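Local coordinates for uncharacterized protein Dfer_1899 (Dyadobacter fermentans, PDB 5HX0) that is of unknown function but folds as a six-bladed beta-propeller of the sialidase type, with BNR repeats, and may act on or bind carbohydrate, at residues Pro158-Gly169 against Asn196-Tyr207; Ser252-Phe263 against Gly297-Glu305. All blocks are in the same frame, centred on the assembly; numbering follows the deposited sequence.

How the interactions relate
Both contacts lie on a six-bladed beta-propeller and within the BNR repeat-like domain, each tying a loop to a neighbouring strand region. They come in series along the chain: interaction 1 is complete before interaction 2 begins. Their centres are about 23 Å apart, and their nearest atoms, about 7 Å apart, do not touch. Interaction 1 sits at the passage from the 123-186 blade to the 213-256 blade, holding the long connection between strands 183-186 and 213-214 against the hairpin leading into strand 165-175. Interaction 2 spans the next junction, from the 213-256 blade to the 262-307 blade, joining strand 250-256 and the passage to strand 262-270 with the loop before strand 305-307.

Interaction 1 of 2, residues Pro158-Gly169 against Asn196-Tyr207; sequences PYFLAGGAVFLG and NYTAMGEKLPAY
The ring of Tyr207 takes the edge of Phe167 on one face, with Phe167 CZ 3.6 Å above the Tyr207 plane and over its centre. This is an edge-to-face pair, the planes at 87° and the centroids 4.8 Å apart, while Pro205 O lies in the Tyr207 plane at its edge. Phe167 in turn carries the backbone N of Gly169 over one of its faces, and Leu204 CD2 approaches its CE2 obliquely. CG of Phe167 stands opposite the backbone N (chi1 -165°), which sends the ring toward the loop. The third flat group, Tyr197, has Pro158 O near its plane at the edge; the same oxygen accepts a straight 2.8 Å bond from Tyr197 N, and Pro158 CD rests near Tyr197 CD2.

The contact lies where one propeller blade passes into the next: 158-169 forms a hairpin on the first, with a type I' turn at its tip, and 196-207 belongs to the connection between them. A water bridges the two segments, accepting from Phe160 N and donating to Phe167 O and Tyr197 O, the latter at 2.7 Å. Phe167 O also receives a weak bond from Ala199 N, 3.3 Å long.

Ala199 CB fits against Val166 CG1 at 3.5 Å, and Leu168 CD2 reaches both Ala199 CB and CE of selenomethionine Met200. Thr198 OG1 accepts from Met200 N in an ST turn, and from Glu202 N as well. Met200 also packs on Phe84 of the second subunit, whereas Trp144 of strand 137-145 meets the Phe167 ring.

Interaction 2 of 2, residues Ser252-Phe263 against Gly297-Glu305; sequences SAPVAVDEKVSF and GGKTFTAWE
An Asp box, the Ser-X-Asp-X-Gly-X-Thr-Phe turn from Ser294 to Phe301, meets residues 252-263, which cross from strand 250-256 of one propeller blade to strand 262-270 of the next. Ser252 OG donates to Gly298 O at 2.7 Å from above the carbonyl plane, 56° out of it. Ala253 CB is pressed to 3.1 Å from Lys299 O.

Val255 CG2 sits over one face of Phe301, 3.9 Å from the ring centroid and 16° off its normal, a CH-pi contact. Water 2 joins Pro254 O to Phe301 N, and water 3 donates to Val255 O and Thr302 O.

Within its own blade, Trp304 takes the edge of Phe263 on its face, Phe263 CZ standing 3.3 Å above the indole plane. With Trp304 CG between its backbone N and carbonyl carbon (chi1 57°), the indole lies across Phe263. Water 4 accepts from Trp304 NE1 at 2.8 Å and donates to Val257 O and Asp258 OD1. Asp258 OD2 accepts from Lys260 N (Asx turn) and Val261 N (Asx motif).

Strand 250-256 pairs with strand 234-242, with classic bulges at Ser252-Ala253 and Val255-Ala256, while Val276 of strand 276-283 touches Phe301 and Cys290 of strand 288-294 touches Trp304.

Interaction 1 of 2, residues Pro158-Gly169 against Asn196-Tyr207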
loop_
_atom_site.group_PDB
_atom_site.type_symbol
_atom_site.label_atom_id
_atom_site.label_comp_id
_atom_site.label_asym_id
_atom_site.label_seq_id
_atom_site.Cartn_x
_atom_site.Cartn_y
_atom_site.Cartn_z
ATOM N N PRO A 158 -11.920 -21.696 14.514
ATOM C CA PRO A 158 -10.849 -20.932 15.161
ATOM C C PRO A 158 -10.227 -19.870 14.250
ATOM O O PRO A 158 -10.235 -20.007 13.018
ATOM C CB PRO A 158 -9.805 -22.008 15.521
ATOM C CG PRO A 158 -10.333 -23.321 14.930
ATOM C CD PRO A 158 -11.423 -22.970 13.971
ATOM N N TYR A 159 -9.716 -18.807 14.856
ATOM C CA TYR A 159 -8.896 -17.824 14.153
ATOM C C TYR A 159 -7.705 -17.491 15.032
ATOM O O TYR A 159 -7.682 -17.804 16.227
ATOM C CB TYR A 159 -9.672 -16.546 13.807
ATOM C CG TYR A 159 -10.269 -15.854 15.010
ATOM C CD1 TYR A 159 -9.528 -14.948 15.756
ATOM C CD2 TYR A 159 -11.582 -16.106 15.400
ATOM C CE1 TYR A 159 -10.076 -14.308 16.861
ATOM C CE2 TYR A 159 -12.134 -15.475 16.507
ATOM C CZ TYR A 159 -11.377 -14.577 17.225
ATOM O OH TYR A 159 -11.922 -13.958 18.319
ATOM N N PHE A 160 -6.705 -16.843 14.452
ATOM C CA PHE A 160 -5.494 -16.535 15.202
ATOM C C PHE A 160 -5.354 -15.031 15.384
ATOM O O PHE A 160 -5.298 -14.278 14.399
ATOM C CB PHE A 160 -4.247 -17.109 14.548
ATOM C CG PHE A 160 -3.022 -16.954 15.410
ATOM C CD1 PHE A 160 -2.863 -17.725 16.554
ATOM C CD2 PHE A 160 -2.066 -16.004 15.116
ATOM C CE1 PHE A 160 -1.748 -17.568 17.365
ATOM C CE2 PHE A 160 -0.956 -15.837 15.929
ATOM C CZ PHE A 160 -0.802 -16.621 17.053
ATOM N N LEU A 161 -5.280 -14.609 16.645
ATOM C CA LEU A 161 -5.258 -13.207 17.039
ATOM C C LEU A 161 -3.911 -12.894 17.673
ATOM O O LEU A 161 -3.462 -13.606 18.575
ATOM C CB LEU A 161 -6.401 -12.905 18.018
ATOM C CG LEU A 161 -6.557 -11.534 18.676
ATOM C CD1 LEU A 161 -7.000 -10.519 17.653
ATOM C CD2 LEU A 161 -7.573 -11.597 19.840
ATOM N N ALA A 162 -3.253 -11.850 17.188
ATOM C CA ALA A 162 -1.993 -11.444 17.791
ATOM C C ALA A 162 -1.863 -9.941 17.619
ATOM O O ALA A 162 -2.135 -9.423 16.531
ATOM C CB ALA A 162 -0.797 -12.174 17.154
ATOM N N GLY A 163 -1.479 -9.251 18.694
ATOM C CA GLY A 163 -1.315 -7.806 18.633
ATOM C C GLY A 163 -2.570 -7.081 18.202
ATOM O O GLY A 163 -2.490 -5.981 17.634
ATOM N N GLY A 164 -3.731 -7.668 18.460
ATOM C CA GLY A 164 -4.987 -7.079 18.049
ATOM C C GLY A 164 -5.344 -7.305 16.596
ATOM O O GLY A 164 -6.371 -6.798 16.150
ATOM N N ALA A 165 -4.548 -8.075 15.862
ATOM C CA ALA A 165 -4.775 -8.355 14.452
ATOM C C ALA A 165 -5.182 -9.814 14.259
ATOM O O ALA A 165 -4.829 -10.682 15.059
ATOM C CB ALA A 165 -3.511 -8.053 13.635
ATOM N N VAL A 166 -5.930 -10.077 13.190
ATOM C CA VAL A 166 -6.428 -11.414 12.880
ATOM C C VAL A 166 -5.692 -11.934 11.653
ATOM O O VAL A 166 -5.659 -11.274 10.607
ATOM C CB VAL A 166 -7.950 -11.417 12.661
ATOM C CG1 VAL A 166 -8.447 -12.835 12.361
ATOM C CG2 VAL A 166 -8.650 -10.842 13.887
ATOM N N PHE A 167 -5.130 -13.128 11.781
ATOM C CA PHE A 167 -4.231 -13.687 10.778
ATOM C C PHE A 167 -4.951 -13.934 9.451
ATOM O O PHE A 167 -6.093 -14.409 9.420
ATOM C CB PHE A 167 -3.647 -14.992 11.334
ATOM C CG PHE A 167 -2.448 -15.509 10.584
ATOM C CD1 PHE A 167 -1.516 -14.645 10.072
ATOM C CD2 PHE A 167 -2.240 -16.877 10.450
ATOM C CE1 PHE A 167 -0.395 -15.135 9.383
ATOM C CE2 PHE A 167 -1.141 -17.374 9.772
ATOM C CZ PHE A 167 -0.219 -16.498 9.237
ATOM N N LEU A 168 -4.287 -13.609 8.336
ATOM C CA LEU A 168 -4.859 -13.912 7.019
ATOM C C LEU A 168 -4.198 -15.087 6.315
ATOM O O LEU A 168 -4.716 -15.536 5.279
ATOM C CB LEU A 168 -4.773 -12.696 6.085
ATOM C CG LEU A 168 -5.568 -11.450 6.461
ATOM C CD1 LEU A 168 -5.112 -10.265 5.584
ATOM C CD2 LEU A 168 -7.065 -11.733 6.288
ATOM N N GLY A 169 -3.064 -15.563 6.807
ATOM C CA GLY A 169 -2.380 -16.612 6.082
ATOM C C GLY A 169 -1.732 -16.097 4.804
ATOM O O GLY A 169 -1.571 -14.893 4.589
ATOM N N ASN A 196 -7.026 -22.997 11.373
ATOM C CA ASN A 196 -7.567 -21.642 11.424
ATOM C C ASN A 196 -8.374 -21.282 10.177
ATOM O O ASN A 196 -8.194 -21.850 9.093
ATOM C CB ASN A 196 -6.447 -20.617 11.588
ATOM C CG ASN A 196 -5.833 -20.657 12.949
ATOM O OD1 ASN A 196 -4.634 -20.889 13.094
ATOM N ND2 ASN A 196 -6.651 -20.451 13.965
ATOM N N TYR A 197 -9.282 -20.317 10.362
ATOM C CA TYR A 197 -9.892 -19.539 9.294
ATOM C C TYR A 197 -9.254 -18.155 9.248
ATOM O O TYR A 197 -8.806 -17.633 10.272
ATOM C CB TYR A 197 -11.410 -19.399 9.508
ATOM C CG TYR A 197 -12.130 -20.728 9.394
ATOM C CD1 TYR A 197 -12.548 -21.202 8.155
ATOM C CD2 TYR A 197 -12.358 -21.515 10.511
ATOM C CE1 TYR A 197 -13.182 -22.428 8.024
ATOM C CE2 TYR A 197 -13.000 -22.753 10.395
ATOM C CZ TYR A 197 -13.409 -23.197 9.145
ATOM O OH TYR A 197 -14.046 -24.411 9.001
ATOM N N THR A 198 -9.224 -17.557 8.051
ATOM C CA THR A 198 -8.731 -16.188 7.911
ATOM C C THR A 198 -9.708 -15.183 8.524
ATOM O O THR A 198 -10.849 -15.499 8.848
ATOM C CB THR A 198 -8.542 -15.801 6.445
ATOM O OG1 THR A 198 -9.829 -15.575 5.845
ATOM C CG2 THR A 198 -7.788 -16.877 5.662
ATOM N N ALA A 199 -9.264 -13.923 8.604
ATOM C CA ALA A 199 -10.151 -12.872 9.086
ATOM C C ALA A 199 -11.366 -12.661 8.188
ATOM O O ALA A 199 -12.287 -11.929 8.570
ATOM C CB ALA A 199 -9.389 -11.562 9.215
HETATM N N MSE A 200 -11.402 -13.275 7.014
HETATM C CA MSE A 200 -12.528 -13.057 6.126
HETATM C C MSE A 200 -13.312 -14.333 5.959
HETATM O O MSE A 200 -14.123 -14.453 5.046
HETATM C CB MSE A 200 -12.025 -12.508 4.786
HETATM C CG MSE A 200 -10.968 -11.414 5.017
HETATM SE SE MSE A 200 -10.563 -10.330 3.423
HETATM C CE MSE A 200 -8.848 -11.160 3.046
ATOM N N GLY A 201 -13.046 -15.300 6.835
ATOM C CA GLY A 201 -13.832 -16.515 6.897
ATOM C C GLY A 201 -13.419 -17.633 5.967
ATOM O O GLY A 201 -14.142 -18.630 5.878
ATOM N N GLU A 202 -12.296 -17.508 5.270
ATOM C CA GLU A 202 -11.832 -18.573 4.395
ATOM C C GLU A 202 -10.971 -19.544 5.194
ATOM O O GLU A 202 -10.384 -19.180 6.215
ATOM C CB GLU A 202 -11.019 -17.999 3.232
ATOM C CG GLU A 202 -11.686 -16.833 2.512
ATOM C CD GLU A 202 -12.582 -17.288 1.371
ATOM O OE1 GLU A 202 -12.188 -18.228 0.644
ATOM O OE2 GLU A 202 -13.683 -16.709 1.204
ATOM N N LYS A 203 -10.883 -20.785 4.718
ATOM C CA LYS A 203 -9.895 -21.688 5.299
ATOM C C LYS A 203 -8.503 -21.130 5.029
ATOM O O LYS A 203 -8.207 -20.670 3.923
ATOM C CB LYS A 203 -10.037 -23.096 4.728
ATOM C CG LYS A 203 -11.338 -23.800 5.187
ATOM C CD LYS A 203 -11.253 -25.316 5.026
ATOM C CE LYS A 203 -11.134 -25.718 3.563
ATOM N NZ LYS A 203 -12.407 -25.516 2.816
ATOM N N LEU A 204 -7.652 -21.154 6.048
ATOM C CA LEU A 204 -6.413 -20.360 5.997
ATOM C C LEU A 204 -5.433 -20.889 4.952
ATOM O O LEU A 204 -4.973 -22.032 5.067
ATOM C CB LEU A 204 -5.746 -20.334 7.369
ATOM C CG LEU A 204 -4.622 -19.298 7.514
ATOM C CD1 LEU A 204 -5.094 -18.123 8.339
ATOM C CD2 LEU A 204 -3.352 -19.924 8.117
ATOM N N PRO A 205 -5.052 -20.089 3.953
ATOM C CA PRO A 205 -3.991 -20.512 3.022
ATOM C C PRO A 205 -2.664 -20.726 3.741
ATOM O O PRO A 205 -2.286 -19.954 4.625
ATOM C CB PRO A 205 -3.897 -19.335 2.041
ATOM C CG PRO A 205 -5.210 -18.569 2.200
ATOM C CD PRO A 205 -5.543 -18.731 3.654
ATOM N N ALA A 206 -1.932 -21.756 3.318
ATOM C CA ALA A 206 -0.620 -22.023 3.905
ATOM C C ALA A 206 0.365 -20.871 3.631
ATOM O O ALA A 206 0.164 -20.037 2.753
ATOM C CB ALA A 206 -0.058 -23.340 3.363
ATOM N N TYR A 207 1.477 -20.873 4.368
ATOM C CA TYR A 207 2.383 -19.719 4.428
ATOM C C TYR A 207 3.659 -20.180 5.124
ATOM O O TYR A 207 3.662 -21.194 5.827
ATOM C CB TYR A 207 1.762 -18.547 5.223
ATOM C CG TYR A 207 1.630 -18.946 6.678
ATOM C CD1 TYR A 207 0.555 -19.714 7.094
ATOM C CD2 TYR A 207 2.644 -18.651 7.616
ATOM C CE1 TYR A 207 0.452 -20.155 8.400
ATOM C CE2 TYR A 207 2.553 -19.091 8.921
ATOM C CZ TYR A 207 1.452 -19.852 9.310
ATOM O OH TYR A 207 1.338 -20.325 10.602
HETATM O O HOH W 1 -6.923 -16.205 11.537
#

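Interaction 2 of 2, residues Ser252-Phe263 against Gly297-Glu305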
loop_
_atom_site.group_PDB
_atom_site.type_symbol
_atom_site.label_atom_id
_atom_site.label_comp_id
_atom_site.label_asym_id
_atom_site.label_seq_id
_atom_site.Cartn_x
_atom_site.Cartn_y
_atom_site.Cartn_z
ATOM N N SER A 252 2.499 -32.682 -0.207
ATOM C CA SER A 252 3.311 -33.870 -0.418
ATOM C C SER A 252 3.395 -34.729 0.838
ATOM O O SER A 252 3.009 -35.900 0.803
ATOM C CB SER A 252 4.716 -33.495 -0.903
ATOM O OG SER A 252 5.471 -34.674 -1.152
ATOM N N ALA A 253 3.870 -34.179 1.961
ATOM C CA ALA A 253 4.117 -34.992 3.154
ATOM C C ALA A 253 4.364 -34.129 4.388
ATOM O O ALA A 253 4.849 -33.001 4.262
ATOM C CB ALA A 253 5.324 -35.911 2.922
ATOM N N PRO A 254 4.067 -34.628 5.592
ATOM C CA PRO A 254 4.494 -33.918 6.804
ATOM C C PRO A 254 6.012 -33.936 6.927
ATOM O O PRO A 254 6.669 -34.931 6.603
ATOM C CB PRO A 254 3.842 -34.710 7.947
ATOM C CG PRO A 254 2.901 -35.677 7.292
ATOM C CD PRO A 254 3.394 -35.901 5.901
ATOM N N VAL A 255 6.565 -32.822 7.400
ATOM C CA VAL A 255 8.017 -32.647 7.509
ATOM C C VAL A 255 8.501 -32.788 8.946
ATOM O O VAL A 255 9.504 -33.449 9.212
ATOM C CB VAL A 255 8.436 -31.282 6.916
ATOM C CG1 VAL A 255 9.895 -30.964 7.289
ATOM C CG2 VAL A 255 8.235 -31.276 5.395
ATOM N N ALA A 256 7.830 -32.133 9.888
ATOM C CA ALA A 256 8.216 -32.215 11.292
ATOM C C ALA A 256 6.973 -31.966 12.127
ATOM O O ALA A 256 6.328 -30.923 11.983
ATOM C CB ALA A 256 9.312 -31.204 11.650
ATOM N N VAL A 257 6.629 -32.939 12.968
ATOM C CA VAL A 257 5.450 -32.886 13.833
ATOM C C VAL A 257 5.838 -33.486 15.177
ATOM O O VAL A 257 6.523 -34.515 15.235
ATOM C CB VAL A 257 4.245 -33.659 13.240
ATOM C CG1 VAL A 257 2.990 -33.404 14.052
ATOM C CG2 VAL A 257 4.017 -33.308 11.781
ATOM N N ASP A 258 5.409 -32.845 16.260
ATOM C CA ASP A 258 5.660 -33.370 17.592
ATOM C C ASP A 258 4.459 -33.078 18.474
ATOM O O ASP A 258 3.720 -32.126 18.234
ATOM C CB ASP A 258 6.908 -32.758 18.224
ATOM C CG ASP A 258 7.310 -33.468 19.498
ATOM O OD1 ASP A 258 7.707 -34.638 19.402
ATOM O OD2 ASP A 258 7.212 -32.872 20.585
ATOM N N GLU A 259 4.292 -33.886 19.526
ATOM C CA GLU A 259 3.176 -33.666 20.445
ATOM C C GLU A 259 3.329 -32.370 21.224
ATOM O O GLU A 259 2.324 -31.746 21.578
ATOM C CB GLU A 259 3.039 -34.836 21.426
ATOM C CG GLU A 259 2.456 -36.095 20.819
ATOM C CD GLU A 259 1.085 -35.866 20.206
ATOM O OE1 GLU A 259 0.299 -35.068 20.768
ATOM O OE2 GLU A 259 0.795 -36.482 19.155
ATOM N N LYS A 260 4.558 -31.958 21.516
ATOM C CA LYS A 260 4.775 -30.749 22.307
ATOM C C LYS A 260 5.549 -29.668 21.574
ATOM O O LYS A 260 5.208 -28.496 21.690
ATOM C CB LYS A 260 5.510 -31.092 23.613
ATOM C CG LYS A 260 4.642 -31.852 24.599
ATOM C CD LYS A 260 5.360 -32.125 25.904
ATOM C CE LYS A 260 4.577 -33.127 26.743
ATOM N NZ LYS A 260 4.351 -34.418 26.016
ATOM N N VAL A 261 6.593 -30.031 20.842
ATOM C CA VAL A 261 7.464 -29.050 20.203
ATOM C C VAL A 261 6.790 -28.519 18.937
ATOM O O VAL A 261 6.231 -29.293 18.149
ATOM C CB VAL A 261 8.825 -29.687 19.889
ATOM C CG1 VAL A 261 9.725 -28.721 19.158
ATOM C CG2 VAL A 261 9.499 -30.192 21.189
ATOM N N SER A 262 6.845 -27.192 18.735
ATOM C CA SER A 262 6.327 -26.568 17.518
ATOM C C SER A 262 7.442 -26.409 16.491
ATOM O O SER A 262 8.600 -26.169 16.844
ATOM C CB SER A 262 5.723 -25.184 17.794
ATOM O OG SER A 262 4.516 -25.223 18.544
ATOM N N PHE A 263 7.085 -26.541 15.225
ATOM C CA PHE A 263 7.975 -26.256 14.107
ATOM C C PHE A 263 7.279 -25.200 13.263
ATOM O O PHE A 263 6.098 -25.356 12.942
ATOM C CB PHE A 263 8.248 -27.526 13.294
ATOM C CG PHE A 263 8.818 -28.634 14.118
ATOM C CD1 PHE A 263 10.176 -28.678 14.387
ATOM C CD2 PHE A 263 7.986 -29.595 14.675
ATOM C CE1 PHE A 263 10.710 -29.698 15.196
ATOM C CE2 PHE A 263 8.498 -30.600 15.464
ATOM C CZ PHE A 263 9.866 -30.655 15.724
ATOM N N GLY A 297 12.503 -38.129 -2.442
ATOM C CA GLY A 297 11.990 -37.029 -3.226
ATOM C C GLY A 297 10.883 -36.244 -2.569
ATOM O O GLY A 297 10.096 -35.615 -3.274
ATOM N N GLY A 298 10.787 -36.268 -1.240
ATOM C CA GLY A 298 9.765 -35.516 -0.542
ATOM C C GLY A 298 8.489 -36.275 -0.251
ATOM O O GLY A 298 7.536 -35.673 0.259
ATOM N N LYS A 299 8.440 -37.578 -0.544
ATOM C CA LYS A 299 7.244 -38.373 -0.274
ATOM C C LYS A 299 7.095 -38.690 1.213
ATOM O O LYS A 299 5.973 -38.742 1.725
ATOM C CB LYS A 299 7.278 -39.670 -1.088
ATOM C CG LYS A 299 7.231 -39.455 -2.600
ATOM C CD LYS A 299 7.504 -40.740 -3.362
ATOM C CE LYS A 299 7.224 -40.559 -4.843
ATOM N NZ LYS A 299 5.795 -40.199 -5.086
ATOM N N THR A 300 8.201 -38.926 1.917
ATOM C CA THR A 300 8.184 -39.144 3.354
ATOM C C THR A 300 9.438 -38.521 3.943
ATOM O O THR A 300 10.497 -38.510 3.311
ATOM C CB THR A 300 8.164 -40.640 3.750
ATOM O OG1 THR A 300 9.366 -41.258 3.293
ATOM C CG2 THR A 300 6.970 -41.380 3.161
ATOM N N PHE A 301 9.322 -38.035 5.173
ATOM C CA PHE A 301 10.461 -37.515 5.913
ATOM C C PHE A 301 10.751 -38.409 7.113
ATOM O O PHE A 301 9.831 -38.839 7.818
ATOM C CB PHE A 301 10.215 -36.073 6.367
ATOM C CG PHE A 301 10.380 -35.061 5.264
ATOM C CD1 PHE A 301 9.429 -34.939 4.272
ATOM C CD2 PHE A 301 11.505 -34.243 5.212
ATOM C CE1 PHE A 301 9.583 -34.029 3.252
ATOM C CE2 PHE A 301 11.665 -33.325 4.186
ATOM C CZ PHE A 301 10.702 -33.220 3.206
ATOM N N THR A 302 12.034 -38.699 7.324
ATOM C CA THR A 302 12.472 -39.398 8.520
ATOM C C THR A 302 12.358 -38.464 9.728
ATOM O O THR A 302 12.006 -37.287 9.609
ATOM C CB THR A 302 13.895 -39.924 8.344
ATOM O OG1 THR A 302 14.772 -38.845 8.023
ATOM C CG2 THR A 302 13.965 -40.960 7.238
ATOM N N ALA A 303 12.641 -39.002 10.913
ATOM C CA ALA A 303 12.404 -38.258 12.148
ATOM C C ALA A 303 13.231 -36.977 12.189
ATOM O O ALA A 303 14.384 -36.947 11.744
ATOM C CB ALA A 303 12.738 -39.134 13.357
ATOM N N TRP A 304 12.645 -35.908 12.726
ATOM C CA TRP A 304 13.411 -34.666 12.839
ATOM C C TRP A 304 14.495 -34.828 13.908
ATOM O O TRP A 304 14.350 -35.609 14.852
ATOM C CB TRP A 304 12.488 -33.480 13.160
ATOM C CG TRP A 304 11.672 -33.670 14.414
ATOM C CD1 TRP A 304 10.429 -34.266 14.519
ATOM C CD2 TRP A 304 12.044 -33.293 15.741
ATOM N NE1 TRP A 304 10.013 -34.264 15.829
ATOM C CE2 TRP A 304 10.988 -33.681 16.600
ATOM C CE3 TRP A 304 13.168 -32.665 16.289
ATOM C CZ2 TRP A 304 11.027 -33.454 17.980
ATOM C CZ3 TRP A 304 13.203 -32.443 17.658
ATOM C CH2 TRP A 304 12.135 -32.834 18.485
ATOM N N GLU A 305 15.609 -34.104 13.741
ATOM C CA GLU A 305 16.749 -34.174 14.663
ATOM C C GLU A 305 17.153 -32.782 15.123
ATOM O O GLU A 305 17.081 -31.819 14.356
ATOM C CB GLU A 305 18.008 -34.778 14.021
ATOM C CG GLU A 305 17.897 -36.142 13.407
ATOM C CD GLU A 305 19.198 -36.532 12.693
ATOM O OE1 GLU A 305 20.283 -36.121 13.166
ATOM O OE2 GLU A 305 19.135 -37.229 11.656
HETATM O O HOH W 2 6.920 -37.630 6.277
HETATM O O HOH W 3 10.182 -35.574 10.795
HETATM O O HOH W 4 8.179 -35.995 17.076
#